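Long-range contacts in transferrin binding protein B (Actinobacillus suis, PDB 3PQU), which probably binds host transferrin at the bacterial outer membrane as a surface lipoprotein, helping the cell to acquire iron: residues A[207-212]-A[226-231]; A[244-249]-A[262-267]; A[115-120]-A[323-328]; A[287-292]-A[316-321]. All blocks are in the same frame, centred on the assembly; numbering follows the deposited sequence. Where two conformers were deposited one is given.

Interaction 1: residues A[207-212]-A[226-231]; sequences DNVNRD and GVAHSS
A histidine-carboxylate hydrogen bond, D207 to H229, fastens the irregular loop 207-212 to the approach and start of strand 229-236 in the N-lobe beta barrel. H229 NE2 donates to D207 OD2 at 2.7 Å along an almost straight line (174°), the acceptor lying in the ring plane; OD2 is met on its anti side, somewhat out of the carboxylate plane, and the carboxylate and imidazole planes are 18° apart. CG of D207 stands opposite its backbone N (chi1 -154°), which swings the carboxylate to the end of the ring. V209 packs beside this bond: CG1 lies 3.7 Å from H229 NE2, while CG2 reaches A228 CA and also rests over one face of the R211 guanidinium. Further along, the chains are tied by the backbone bond from A228 N to N210 O (2.8 Å) and by the N210 side chain, whose ND2 gives G226 O a bond of 3.0 Å within its own amide plane and serves H213 O as well. R211 folds back so that NH2 reaches D207 O at 2.7 Å. The buried D207 carboxylate has a second partner, since OD1 forms a salt bridge with R248. H229 itself is packed edge-to-face with W176 and F178, so the loop is held between strand 241-249, which carries R248, and these aromatic side chains of strand 170-183.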
loop_
_atom_site.group_PDB
_atom_site.type_symbol
_atom_site.label_atom_id
_atom_site.label_comp_id
_atom_site.label_asym_id
_atom_site.label_seq_id
_atom_site.Cartn_x
_atom_site.Cartn_y
_atom_site.Cartn_z
ATOM N N ASP A 207 7.516 -28.515 -3.718
ATOM C CA ASP A 207 6.421 -29.300 -3.140
ATOM C C ASP A 207 5.812 -30.187 -4.242
ATOM O O ASP A 207 5.630 -29.732 -5.383
ATOM C CB ASP A 207 5.375 -28.322 -2.558
ATOM C CG ASP A 207 4.554 -28.918 -1.413
ATOM O OD1 ASP A 207 4.777 -30.083 -0.992
ATOM O OD2 ASP A 207 3.666 -28.191 -0.917
ATOM N N ASN A 208 5.532 -31.453 -3.920
ATOM C CA ASN A 208 4.949 -32.386 -4.878
ATOM C C ASN A 208 3.425 -32.232 -4.967
ATOM O O ASN A 208 2.682 -33.031 -4.421
ATOM C CB ASN A 208 5.331 -33.823 -4.507
ATOM C CG ASN A 208 6.829 -34.087 -4.641
ATOM O OD1 ASN A 208 7.545 -33.372 -5.353
ATOM N ND2 ASN A 208 7.306 -35.119 -3.954
ATOM N N VAL A 209 2.970 -31.190 -5.641
ATOM C CA VAL A 209 1.545 -30.904 -5.716
ATOM C C VAL A 209 1.079 -30.973 -7.168
ATOM O O VAL A 209 1.899 -31.087 -8.073
ATOM C CB VAL A 209 1.259 -29.522 -5.152
ATOM C CG1 VAL A 209 1.600 -29.500 -3.666
ATOM C CG2 VAL A 209 2.075 -28.484 -5.914
ATOM N N ASN A 210 -0.232 -30.924 -7.385
ATOM C CA ASN A 210 -0.793 -30.879 -8.744
ATOM C C ASN A 210 -0.537 -29.532 -9.429
ATOM O O ASN A 210 -1.035 -28.490 -8.980
ATOM C CB ASN A 210 -2.307 -31.155 -8.703
ATOM C CG ASN A 210 -2.992 -30.902 -10.050
ATOM O OD1 ASN A 210 -2.471 -31.261 -11.107
ATOM N ND2 ASN A 210 -4.171 -30.282 -10.008
ATOM N N ARG A 211 0.217 -29.549 -10.521
ATOM C CA ARG A 211 0.524 -28.314 -11.239
ATOM C C ARG A 211 -0.129 -28.153 -12.614
ATOM O O ARG A 211 -0.215 -27.035 -13.133
ATOM C CB ARG A 211 2.041 -28.150 -11.357
ATOM C CG ARG A 211 2.711 -28.209 -9.998
ATOM C CD ARG A 211 4.102 -27.679 -9.995
ATOM N NE ARG A 211 4.735 -27.915 -8.700
ATOM C CZ ARG A 211 4.851 -27.005 -7.742
ATOM N NH1 ARG A 211 4.377 -25.774 -7.926
ATOM N NH2 ARG A 211 5.441 -27.336 -6.597
ATOM N N ASP A 212 -0.602 -29.242 -13.205
ATOM C CA ASP A 212 -1.016 -29.157 -14.601
ATOM C C ASP A 212 -2.396 -29.721 -14.962
ATOM O O ASP A 212 -2.722 -29.844 -16.130
ATOM C CB ASP A 212 0.061 -29.760 -15.504
ATOM C CG ASP A 212 0.592 -31.061 -14.975
ATOM O OD1 ASP A 212 -0.201 -31.834 -14.392
ATOM O OD2 ASP A 212 1.806 -31.306 -15.143
ATOM N N GLY A 226 -8.319 -29.483 -6.744
ATOM C CA GLY A 226 -7.570 -28.245 -6.569
ATOM C C GLY A 226 -6.216 -28.219 -7.261
ATOM O O GLY A 226 -5.653 -29.267 -7.617
ATOM N N VAL A 227 -5.694 -27.010 -7.451
ATOM C CA VAL A 227 -4.381 -26.809 -8.064
ATOM C C VAL A 227 -3.347 -26.262 -7.053
ATOM O O VAL A 227 -3.632 -25.322 -6.293
ATOM C CB VAL A 227 -4.472 -25.847 -9.277
ATOM C CG1 VAL A 227 -3.072 -25.556 -9.831
ATOM C CG2 VAL A 227 -5.356 -26.441 -10.381
ATOM N N ALA A 228 -2.156 -26.861 -7.044
ATOM C CA ALA A 228 -1.031 -26.373 -6.247
ATOM C C ALA A 228 -1.432 -25.908 -4.849
ATOM O O ALA A 228 -2.014 -26.661 -4.083
ATOM C CB ALA A 228 -0.278 -25.242 -6.986
ATOM N N HIS A 229 -1.093 -24.662 -4.529
ATOM C CA HIS A 229 -1.367 -24.111 -3.209
ATOM C C HIS A 229 -2.439 -23.029 -3.310
ATOM O O HIS A 229 -2.197 -21.915 -3.805
ATOM C CB HIS A 229 -0.085 -23.559 -2.575
ATOM C CG HIS A 229 1.045 -24.541 -2.574
ATOM N ND1 HIS A 229 1.995 -24.588 -3.576
ATOM C CD2 HIS A 229 1.358 -25.535 -1.707
ATOM C CE1 HIS A 229 2.846 -25.572 -3.325
ATOM N NE2 HIS A 229 2.478 -26.164 -2.201
ATOM N N SER A 230 -3.630 -23.365 -2.831
ATOM C CA SER A 230 -4.778 -22.484 -3.005
ATOM C C SER A 230 -5.139 -21.790 -1.698
ATOM O O SER A 230 -4.888 -22.298 -0.598
ATOM C CB SER A 230 -5.980 -23.269 -3.562
ATOM O OG SER A 230 -6.366 -24.285 -2.654
ATOM N N SER A 231 -5.730 -20.607 -1.825
ATOM C CA SER A 231 -6.122 -19.841 -0.659
ATOM C C SER A 231 -7.572 -19.413 -0.797
ATOM O O SER A 231 -8.070 -19.196 -1.908
ATOM C CB SER A 231 -5.217 -18.613 -0.492
ATOM O OG SER A 231 -5.402 -17.670 -1.531
#

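Interaction 2: residues A[244-249]-A[262-267]; sequences GSLYRN and KRYSIE
K262 opens the pairing with strand 244-249 by crossing the Y247 side chain at a slant: CB is 3.8 Å from Y247 CE1 and CE approaches Y247 OH. With CG opposite the backbone N and a bend at chi3 (-58°), the chain turns its ammonium toward S245, where one water accepts from NZ, donates to S265 OG and also meets S245 OG. R263 follows and makes the hairpin irregular. Its N donates to L246 O at 2.8 Å, and Y264 N reaches the same oxygen in a weak bond of 3.3 Å; two residues thus face L246, a classic beta bulge in this antiparallel pair of barrel strands. The R263 side chain runs beside R248, with NH2 3.8 Å from R248 CD. Y264 returns to regular pairing, its O taking L246 N at 2.9 Å, and its CB packs against L246 CD1; its hydroxyl is bound to T290 O. S265 forms a non-hydrogen-bonded pair with S245, and its OG is also hydrogen-bonded to E282. I266 closes the match with G244 through two backbone bonds, while its CD1 meets L246 CD1 at 3.9 Å. The chemistry therefore divides by face: S245, K262 and S265, bridged by one water, with the Y247 ring on one, and L246, Y264 and I266 on the other. The two nearby arginines would be expected to repel, a cost probably offset by D207 beside R248 and by the R263 cation-pi contact with F289.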
loop_
_atom_site.group_PDB
_atom_site.type_symbol
_atom_site.label_atom_id
_atom_site.label_comp_id
_atom_site.label_asym_id
_atom_site.label_seq_id
_atom_site.Cartn_x
_atom_site.Cartn_y
_atom_site.Cartn_z
ATOM N N GLY A 244 -9.535 -16.950 6.901
ATOM C CA GLY A 244 -9.189 -17.638 5.676
ATOM C C GLY A 244 -8.541 -18.982 5.913
ATOM O O GLY A 244 -8.299 -19.385 7.055
ATOM N N SER A 245 -8.231 -19.655 4.815
ATOM C CA SER A 245 -7.680 -21.003 4.845
ATOM C C SER A 245 -6.638 -21.150 3.740
ATOM O O SER A 245 -6.820 -20.629 2.638
ATOM C CB SER A 245 -8.821 -22.010 4.608
ATOM O OG SER A 245 -9.699 -22.035 5.712
ATOM N N LEU A 246 -5.563 -21.872 4.018
ATOM C CA LEU A 246 -4.578 -22.174 2.985
ATOM C C LEU A 246 -4.454 -23.675 2.823
ATOM O O LEU A 246 -4.255 -24.388 3.814
ATOM C CB LEU A 246 -3.205 -21.584 3.346
ATOM C CG LEU A 246 -3.193 -20.116 3.807
ATOM C CD1 LEU A 246 -1.764 -19.694 4.164
ATOM C CD2 LEU A 246 -3.744 -19.221 2.722
ATOM N N TYR A 247 -4.529 -24.137 1.572
ATOM C CA TYR A 247 -4.604 -25.560 1.258
ATOM C C TYR A 247 -3.439 -26.033 0.400
ATOM O O TYR A 247 -2.920 -25.278 -0.426
ATOM C CB TYR A 247 -5.895 -25.859 0.480
ATOM C CG TYR A 247 -7.166 -25.573 1.234
ATOM C CD1 TYR A 247 -7.756 -26.556 2.028
ATOM C CD2 TYR A 247 -7.803 -24.336 1.126
ATOM C CE1 TYR A 247 -8.942 -26.307 2.728
ATOM C CE2 TYR A 247 -8.991 -24.080 1.809
ATOM C CZ TYR A 247 -9.553 -25.068 2.605
ATOM O OH TYR A 247 -10.726 -24.817 3.278
ATOM N N ARG A 248 -3.051 -27.291 0.590
ATOM C CA ARG A 248 -2.103 -27.967 -0.296
ATOM C C ARG A 248 -2.881 -28.997 -1.097
ATOM O O ARG A 248 -3.555 -29.879 -0.534
ATOM C CB ARG A 248 -0.977 -28.644 0.511
ATOM C CG ARG A 248 0.073 -29.413 -0.328
ATOM C CD ARG A 248 0.929 -30.339 0.557
ATOM N NE ARG A 248 2.043 -30.966 -0.158
ATOM C CZ ARG A 248 1.989 -32.177 -0.716
ATOM N NH1 ARG A 248 0.878 -32.891 -0.654
ATOM N NH2 ARG A 248 3.047 -32.679 -1.337
ATOM N N ASN A 249 -2.809 -28.880 -2.416
ATOM C CA ASN A 249 -3.555 -29.780 -3.299
ATOM C C ASN A 249 -2.616 -30.789 -3.944
ATOM O O ASN A 249 -1.912 -30.459 -4.895
ATOM C CB ASN A 249 -4.285 -28.953 -4.363
ATOM C CG ASN A 249 -5.238 -27.957 -3.745
ATOM O OD1 ASN A 249 -6.248 -28.345 -3.166
ATOM N ND2 ASN A 249 -4.910 -26.674 -3.830
ATOM N N LYS A 262 -5.670 -28.907 4.504
ATOM C CA LYS A 262 -5.577 -27.546 4.995
ATOM C C LYS A 262 -4.321 -27.423 5.854
ATOM O O LYS A 262 -4.164 -28.137 6.840
ATOM C CB LYS A 262 -6.818 -27.149 5.801
ATOM C CG LYS A 262 -6.784 -25.680 6.225
ATOM C CD LYS A 262 -7.903 -25.332 7.211
ATOM C CE LYS A 262 -9.263 -25.629 6.628
ATOM N NZ LYS A 262 -10.379 -25.119 7.502
ATOM N N ARG A 263 -3.430 -26.515 5.463
ATOM C CA ARG A 263 -2.186 -26.264 6.189
ATOM C C ARG A 263 -2.337 -25.144 7.232
ATOM O O ARG A 263 -1.681 -25.162 8.270
ATOM C CB ARG A 263 -1.082 -25.850 5.217
ATOM C CG ARG A 263 -0.602 -26.944 4.301
ATOM C CD ARG A 263 0.270 -27.915 5.065
ATOM N NE ARG A 263 1.367 -28.411 4.242
ATOM C CZ ARG A 263 2.071 -29.500 4.522
ATOM N NH1 ARG A 263 1.785 -30.213 5.603
ATOM N NH2 ARG A 263 3.045 -29.885 3.713
ATOM N N TYR A 264 -3.183 -24.157 6.942
ATOM C CA TYR A 264 -3.315 -22.991 7.830
ATOM C C TYR A 264 -4.727 -22.425 7.875
ATOM O O TYR A 264 -5.458 -22.475 6.875
ATOM C CB TYR A 264 -2.393 -21.866 7.363
ATOM C CG TYR A 264 -0.949 -21.993 7.753
ATOM C CD1 TYR A 264 -0.524 -21.690 9.051
ATOM C CD2 TYR A 264 0.006 -22.385 6.815
ATOM C CE1 TYR A 264 0.815 -21.814 9.404
ATOM C CE2 TYR A 264 1.318 -22.496 7.146
ATOM C CZ TYR A 264 1.731 -22.205 8.440
ATOM O OH TYR A 264 3.061 -22.311 8.745
ATOM N N SER A 265 -5.092 -21.887 9.036
ATOM C CA SER A 265 -6.261 -21.009 9.185
ATOM C C SER A 265 -5.742 -19.604 9.441
ATOM O O SER A 265 -4.740 -19.416 10.122
ATOM C CB SER A 265 -7.161 -21.404 10.394
ATOM O OG SER A 265 -7.755 -22.680 10.228
ATOM N N ILE A 266 -6.454 -18.599 8.968
ATOM C CA ILE A 266 -5.949 -17.245 9.126
ATOM C C ILE A 266 -6.995 -16.359 9.788
ATOM O O ILE A 266 -8.191 -16.512 9.541
ATOM C CB ILE A 266 -5.549 -16.675 7.744
ATOM C CG1 ILE A 266 -4.256 -17.344 7.265
ATOM C CG2 ILE A 266 -5.426 -15.168 7.800
ATOM C CD1 ILE A 266 -3.806 -16.885 5.912
ATOM N N GLU A 267 -6.558 -15.459 10.665
ATOM C CA GLU A 267 -7.475 -14.467 11.198
ATOM C C GLU A 267 -6.760 -13.129 11.210
ATOM O O GLU A 267 -5.543 -13.070 11.429
ATOM C CB GLU A 267 -8.008 -14.859 12.597
ATOM C CG GLU A 267 -6.940 -14.987 13.671
ATOM C CD GLU A 267 -7.524 -15.304 15.043
ATOM O OE1 GLU A 267 -8.663 -15.819 15.100
ATOM O OE2 GLU A 267 -6.845 -15.040 16.060
HETATM O O HOH W 1 -10.160 -22.664 8.398
#

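Interaction 3: residues A[115-120]-A[323-328]; sequences KRNLQY and AAKSEN
K325, on strand 318-326 of the N-lobe beta barrel, reaches across to the loop 115-120 of the N-lobe handle, so this contact joins two domains of the same lobe. CB lies 3.9 Å from L118 CD2, and CG stays close to the same methyl at 4.1 Å. The chi1 of 69° sets CG between the backbone N and carbonyl carbon; beyond it the chain runs extended, carrying NZ past L118 to the loop. CD still borders L118 CD2 but is already 3.6 Å from N117 O, and CE comes nearer to that oxygen. NZ ends the chain with a hydrogen bond of 2.7 Å to N117 O, lying in the carbonyl plane with a C=O...N angle of 155°. N117 is the centre of an inverse gamma turn, spanned by a weak bond from L118 N to R116 O. The lysine thus combines an apolar flank along its stem with a polar grip at its end, and a bound glycerol, probably from the crystallisation liquor, lies about 3 Å from its side chain. The loop is tied further to the barrel: R116 forms a salt bridge with D177 of strand 170-183, and E306 accepts from the backbone N of Q119 and of Y120. L118 divides its two methyls between the strand residues, CD2 going to K325 and CD1 touching A323 CB at 4.0 Å.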
loop_
_atom_site.group_PDB
_atom_site.type_symbol
_atom_site.label_atom_id
_atom_site.label_comp_id
_atom_site.label_asym_id
_atom_site.label_seq_id
_atom_site.Cartn_x
_atom_site.Cartn_y
_atom_site.Cartn_z
ATOM N N LYS A 115 -0.812 -19.874 -14.081
ATOM C CA LYS A 115 -1.787 -18.996 -14.747
ATOM C C LYS A 115 -2.617 -18.349 -13.652
ATOM O O LYS A 115 -3.505 -18.974 -13.068
ATOM C CB LYS A 115 -2.689 -19.786 -15.708
ATOM C CG LYS A 115 -1.955 -20.441 -16.857
ATOM C CD LYS A 115 -2.881 -21.347 -17.686
ATOM C CE LYS A 115 -2.112 -21.966 -18.854
ATOM N NZ LYS A 115 -2.948 -22.910 -19.645
ATOM N N ARG A 116 -2.287 -17.109 -13.332
ATOM C CA ARG A 116 -2.874 -16.455 -12.171
ATOM C C ARG A 116 -3.376 -15.089 -12.602
ATOM O O ARG A 116 -2.611 -14.136 -12.726
ATOM C CB ARG A 116 -1.835 -16.315 -11.061
ATOM C CG ARG A 116 -1.166 -17.635 -10.649
ATOM C CD ARG A 116 -0.253 -17.387 -9.466
ATOM N NE ARG A 116 0.411 -18.600 -8.992
ATOM C CZ ARG A 116 1.119 -18.663 -7.871
ATOM N NH1 ARG A 116 1.245 -17.576 -7.109
ATOM N NH2 ARG A 116 1.703 -19.805 -7.522
ATOM N N ASN A 117 -4.675 -15.001 -12.811
ATOM C CA ASN A 117 -5.283 -13.819 -13.419
ATOM C C ASN A 117 -5.608 -12.746 -12.393
ATOM O O ASN A 117 -6.746 -12.653 -11.939
ATOM C CB ASN A 117 -6.556 -14.217 -14.178
ATOM C CG ASN A 117 -7.164 -13.058 -14.967
ATOM O OD1 ASN A 117 -6.453 -12.275 -15.604
ATOM N ND2 ASN A 117 -8.490 -12.958 -14.940
ATOM N N LEU A 118 -4.603 -11.949 -12.026
ATOM C CA LEU A 118 -4.789 -10.823 -11.111
ATOM C C LEU A 118 -4.495 -9.550 -11.866
ATOM O O LEU A 118 -3.653 -9.541 -12.765
ATOM C CB LEU A 118 -3.850 -10.938 -9.906
ATOM C CG LEU A 118 -4.035 -12.235 -9.127
ATOM C CD1 LEU A 118 -2.938 -12.411 -8.069
ATOM C CD2 LEU A 118 -5.418 -12.230 -8.507
ATOM N N GLN A 119 -5.178 -8.471 -11.508
ATOM C CA GLN A 119 -4.998 -7.223 -12.222
ATOM C C GLN A 119 -4.099 -6.248 -11.471
ATOM O O GLN A 119 -3.403 -5.446 -12.085
ATOM C CB GLN A 119 -6.359 -6.563 -12.516
ATOM C CG GLN A 119 -6.225 -5.204 -13.166
ATOM C CD GLN A 119 -7.561 -4.596 -13.594
ATOM O OE1 GLN A 119 -8.637 -5.088 -13.237
ATOM N NE2 GLN A 119 -7.489 -3.520 -14.366
ATOM N N TYR A 120 -4.113 -6.317 -10.145
ATOM C CA TYR A 120 -3.423 -5.333 -9.321
ATOM C C TYR A 120 -2.273 -5.945 -8.509
ATOM O O TYR A 120 -1.481 -5.241 -7.896
ATOM C CB TYR A 120 -4.426 -4.652 -8.380
ATOM C CG TYR A 120 -5.524 -3.916 -9.127
ATOM C CD1 TYR A 120 -5.277 -2.671 -9.705
ATOM C CD2 TYR A 120 -6.797 -4.463 -9.260
ATOM C CE1 TYR A 120 -6.270 -1.986 -10.407
ATOM C CE2 TYR A 120 -7.812 -3.774 -9.965
ATOM C CZ TYR A 120 -7.529 -2.541 -10.532
ATOM O OH TYR A 120 -8.503 -1.847 -11.218
ATOM N N ALA A 323 -2.156 -14.283 -2.169
ATOM C CA ALA A 323 -2.790 -13.289 -3.020
ATOM C C ALA A 323 -4.113 -13.876 -3.461
ATOM O O ALA A 323 -4.200 -15.068 -3.714
ATOM C CB ALA A 323 -1.925 -12.977 -4.247
ATOM N N ALA A 324 -5.139 -13.046 -3.555
ATOM C CA ALA A 324 -6.462 -13.553 -3.899
ATOM C C ALA A 324 -7.333 -12.421 -4.464
ATOM O O ALA A 324 -7.061 -11.238 -4.231
ATOM C CB ALA A 324 -7.116 -14.166 -2.644
ATOM N N LYS A 325 -8.370 -12.777 -5.207
ATOM C CA LYS A 325 -9.271 -11.763 -5.731
ATOM C C LYS A 325 -10.708 -12.150 -5.475
ATOM O O LYS A 325 -11.019 -13.323 -5.319
ATOM C CB LYS A 325 -9.045 -11.518 -7.220
ATOM C CG LYS A 325 -9.448 -12.636 -8.130
ATOM C CD LYS A 325 -9.433 -12.156 -9.575
ATOM C CE LYS A 325 -9.531 -13.338 -10.535
ATOM N NZ LYS A 325 -9.401 -12.951 -11.981
ATOM N N SER A 326 -11.581 -11.152 -5.414
ATOM C CA SER A 326 -12.980 -11.416 -5.186
ATOM C C SER A 326 -13.639 -11.469 -6.538
ATOM O O SER A 326 -13.067 -11.024 -7.538
ATOM C CB SER A 326 -13.615 -10.314 -4.342
ATOM O OG SER A 326 -13.625 -9.084 -5.040
ATOM N N GLU A 327 -14.825 -12.057 -6.568
ATOM C CA GLU A 327 -15.657 -11.933 -7.740
ATOM C C GLU A 327 -16.212 -10.528 -7.637
ATOM O O GLU A 327 -16.462 -10.017 -6.549
ATOM C CB GLU A 327 -16.736 -13.015 -7.815
ATOM C CG GLU A 327 -17.802 -12.952 -6.743
ATOM C CD GLU A 327 -18.683 -14.197 -6.741
ATOM O OE1 GLU A 327 -18.257 -15.229 -7.305
ATOM O OE2 GLU A 327 -19.795 -14.147 -6.172
ATOM N N ASN A 328 -16.391 -9.922 -8.793
ATOM C CA ASN A 328 -16.269 -8.483 -8.994
ATOM C C ASN A 328 -17.167 -7.535 -8.196
ATOM O O ASN A 328 -17.503 -7.786 -7.040
ATOM C CB ASN A 328 -16.395 -8.190 -10.492
ATOM C CG ASN A 328 -17.761 -8.560 -11.044
ATOM O OD1 ASN A 328 -18.778 -8.406 -10.367
ATOM N ND2 ASN A 328 -17.790 -9.041 -12.283
#

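Interaction 4: residues A[287-292]-A[316-321]; sequences PIFTDS and KSLFAV
S317 and L318 meet I288 and F289 through two different first torsions: chi1 of 58° places S317 OG between its backbone N and carbonyl carbon, facing I288 O, whereas L318 CG stands opposite its backbone N (chi1 -161°) and sends its methyls toward the F289 ring. The contact sets the loop before strand 292-300 against the start of strand 318-326 in the N-lobe beta barrel. F289 is the centre of an inverse gamma turn, in which T290 N makes a weak bond to I288 O. That carbonyl lies 2.8 Å from S317 OG, although the serine hydroxyl has other polar partners in T313 and N315; T290 OG1 is also bonded to N315. S317 CB sits 3.7 Å from P287 O. On the apolar side, I288 CD1 is 4.3 Å from L318 CD1. I288 CG1 covers one face of the F289 ring, 3.6 Å above its plane and displaced toward the rim. F178 of strand 170-183 packs edge-to-face with the same phenyl, which also touches W176 of that strand. L318 crosses the phenyl obliquely, CD2 lying 3.9 Å from F289 CD1.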
loop_
_atom_site.group_PDB
_atom_site.type_symbol
_atom_site.label_atom_id
_atom_site.label_comp_id
_atom_site.label_asym_id
_atom_site.label_seq_id
_atom_site.Cartn_x
_atom_site.Cartn_y
_atom_site.Cartn_z
ATOM N N PRO A 287 7.638 -29.742 11.334
ATOM C CA PRO A 287 8.760 -28.875 11.724
ATOM C C PRO A 287 8.813 -27.548 10.972
ATOM O O PRO A 287 9.469 -26.621 11.459
ATOM C CB PRO A 287 10.005 -29.716 11.407
ATOM C CG PRO A 287 9.532 -30.751 10.407
ATOM C CD PRO A 287 8.084 -31.001 10.690
ATOM N N ILE A 288 8.141 -27.412 9.832
ATOM C CA ILE A 288 8.180 -26.089 9.196
ATOM C C ILE A 288 6.857 -25.341 9.130
ATOM O O ILE A 288 6.848 -24.116 9.202
ATOM C CB ILE A 288 8.883 -26.087 7.812
ATOM C CG1 ILE A 288 8.110 -26.894 6.802
ATOM C CG2 ILE A 288 10.312 -26.636 7.920
ATOM C CD1 ILE A 288 8.665 -26.739 5.326
ATOM N N PHE A 289 5.744 -26.063 8.989
ATOM C CA PHE A 289 4.429 -25.415 8.930
ATOM C C PHE A 289 3.883 -25.173 10.336
ATOM O O PHE A 289 3.064 -25.937 10.856
ATOM C CB PHE A 289 3.467 -26.203 8.012
ATOM C CG PHE A 289 3.954 -26.257 6.577
ATOM C CD1 PHE A 289 3.888 -25.134 5.772
ATOM C CD2 PHE A 289 4.546 -27.398 6.066
ATOM C CE1 PHE A 289 4.372 -25.162 4.445
ATOM C CE2 PHE A 289 5.023 -27.439 4.738
ATOM C CZ PHE A 289 4.931 -26.316 3.942
ATOM N N THR A 290 4.378 -24.102 10.952
ATOM C CA THR A 290 4.097 -23.802 12.354
ATOM C C THR A 290 3.345 -22.477 12.457
ATOM O O THR A 290 3.122 -21.820 11.444
ATOM C CB THR A 290 5.390 -23.663 13.136
ATOM O OG1 THR A 290 6.252 -22.779 12.412
ATOM C CG2 THR A 290 6.090 -25.030 13.326
ATOM N N ASP A 291 3.004 -22.070 13.685
ATOM C CA ASP A 291 2.194 -20.868 13.936
ATOM C C ASP A 291 2.969 -19.597 13.658
ATOM O O ASP A 291 4.188 -19.566 13.822
ATOM C CB ASP A 291 1.756 -20.804 15.414
ATOM C CG ASP A 291 0.766 -21.877 15.780
ATOM O OD1 ASP A 291 0.073 -22.395 14.863
ATOM O OD2 ASP A 291 0.663 -22.170 16.996
ATOM N N SER A 292 2.244 -18.536 13.300
ATOM C CA SER A 292 2.836 -17.213 13.146
ATOM C C SER A 292 1.979 -16.145 13.800
ATOM O O SER A 292 0.778 -16.129 13.581
ATOM C CB SER A 292 2.955 -16.819 11.656
ATOM O OG SER A 292 3.365 -15.435 11.553
ATOM N N LYS A 316 10.716 -18.997 13.027
ATOM C CA LYS A 316 11.509 -18.628 11.830
ATOM C C LYS A 316 11.730 -19.772 10.807
ATOM O O LYS A 316 12.683 -19.759 10.034
ATOM C CB LYS A 316 12.862 -18.033 12.269
ATOM C CG LYS A 316 12.710 -16.851 13.257
ATOM C CD LYS A 316 14.061 -16.240 13.593
ATOM C CE LYS A 316 13.905 -14.923 14.329
ATOM N NZ LYS A 316 12.876 -15.020 15.399
ATOM N N SER A 317 10.837 -20.751 10.803
ATOM C CA SER A 317 10.959 -21.895 9.915
ATOM C C SER A 317 10.416 -21.604 8.521
ATOM O O SER A 317 10.675 -22.366 7.604
ATOM C CB SER A 317 10.179 -23.080 10.472
ATOM O OG SER A 317 8.804 -22.734 10.643
ATOM N N LEU A 318 9.647 -20.520 8.372
ATOM C CA LEU A 318 8.844 -20.315 7.153
ATOM C C LEU A 318 8.489 -18.857 6.853
ATOM O O LEU A 318 8.002 -18.121 7.730
ATOM C CB LEU A 318 7.534 -21.112 7.224
ATOM C CG LEU A 318 6.839 -21.342 5.863
ATOM C CD1 LEU A 318 7.373 -22.594 5.227
ATOM C CD2 LEU A 318 5.339 -21.482 6.017
ATOM N N PHE A 319 8.723 -18.463 5.604
ATOM C CA PHE A 319 8.220 -17.193 5.070
ATOM C C PHE A 319 7.187 -17.548 3.997
ATOM O O PHE A 319 7.500 -18.298 3.073
ATOM C CB PHE A 319 9.372 -16.329 4.481
ATOM C CG PHE A 319 8.891 -15.061 3.762
ATOM C CD1 PHE A 319 8.354 -13.995 4.478
ATOM C CD2 PHE A 319 8.942 -14.972 2.376
ATOM C CE1 PHE A 319 7.890 -12.851 3.827
ATOM C CE2 PHE A 319 8.491 -13.823 1.707
ATOM C CZ PHE A 319 7.958 -12.766 2.441
ATOM N N ALA A 320 5.964 -17.027 4.136
ATOM C CA ALA A 320 4.853 -17.339 3.236
ATOM C C ALA A 320 4.231 -16.057 2.680
ATOM O O ALA A 320 4.228 -15.035 3.359
ATOM C CB ALA A 320 3.782 -18.144 3.956
ATOM N N VAL A 321 3.722 -16.127 1.445
ATOM C CA VAL A 321 2.964 -15.029 0.860
ATOM C C VAL A 321 1.629 -15.590 0.331
ATOM O O VAL A 321 1.474 -16.792 0.210
ATOM C CB VAL A 321 3.743 -14.335 -0.273
ATOM C CG1 VAL A 321 5.078 -13.802 0.238
ATOM C CG2 VAL A 321 3.960 -15.293 -1.466
#

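How the interactions relate
All four contacts reach the same curled antiparallel sheet of the N-lobe barrel. Interactions 1 and 2, with centres 13 Å apart, lie on the neighbouring strands 229-236 and 241-249: S230 O meets Y247 N, and A228 O meets N249 N, each at 2.9 Å. Interaction 2 touches interaction 4, 12 Å away between centres, through Y264 OH and T290 O at 2.7 Å, so the bulged hairpin lies between the two loop contacts. Interaction 3 brings in the handle domain; its strand segment continues that of interaction 4, although their centres are about 24 Å apart. S231 OG packs 3.6 Å from A323 O, bringing interactions 1 and 3 together.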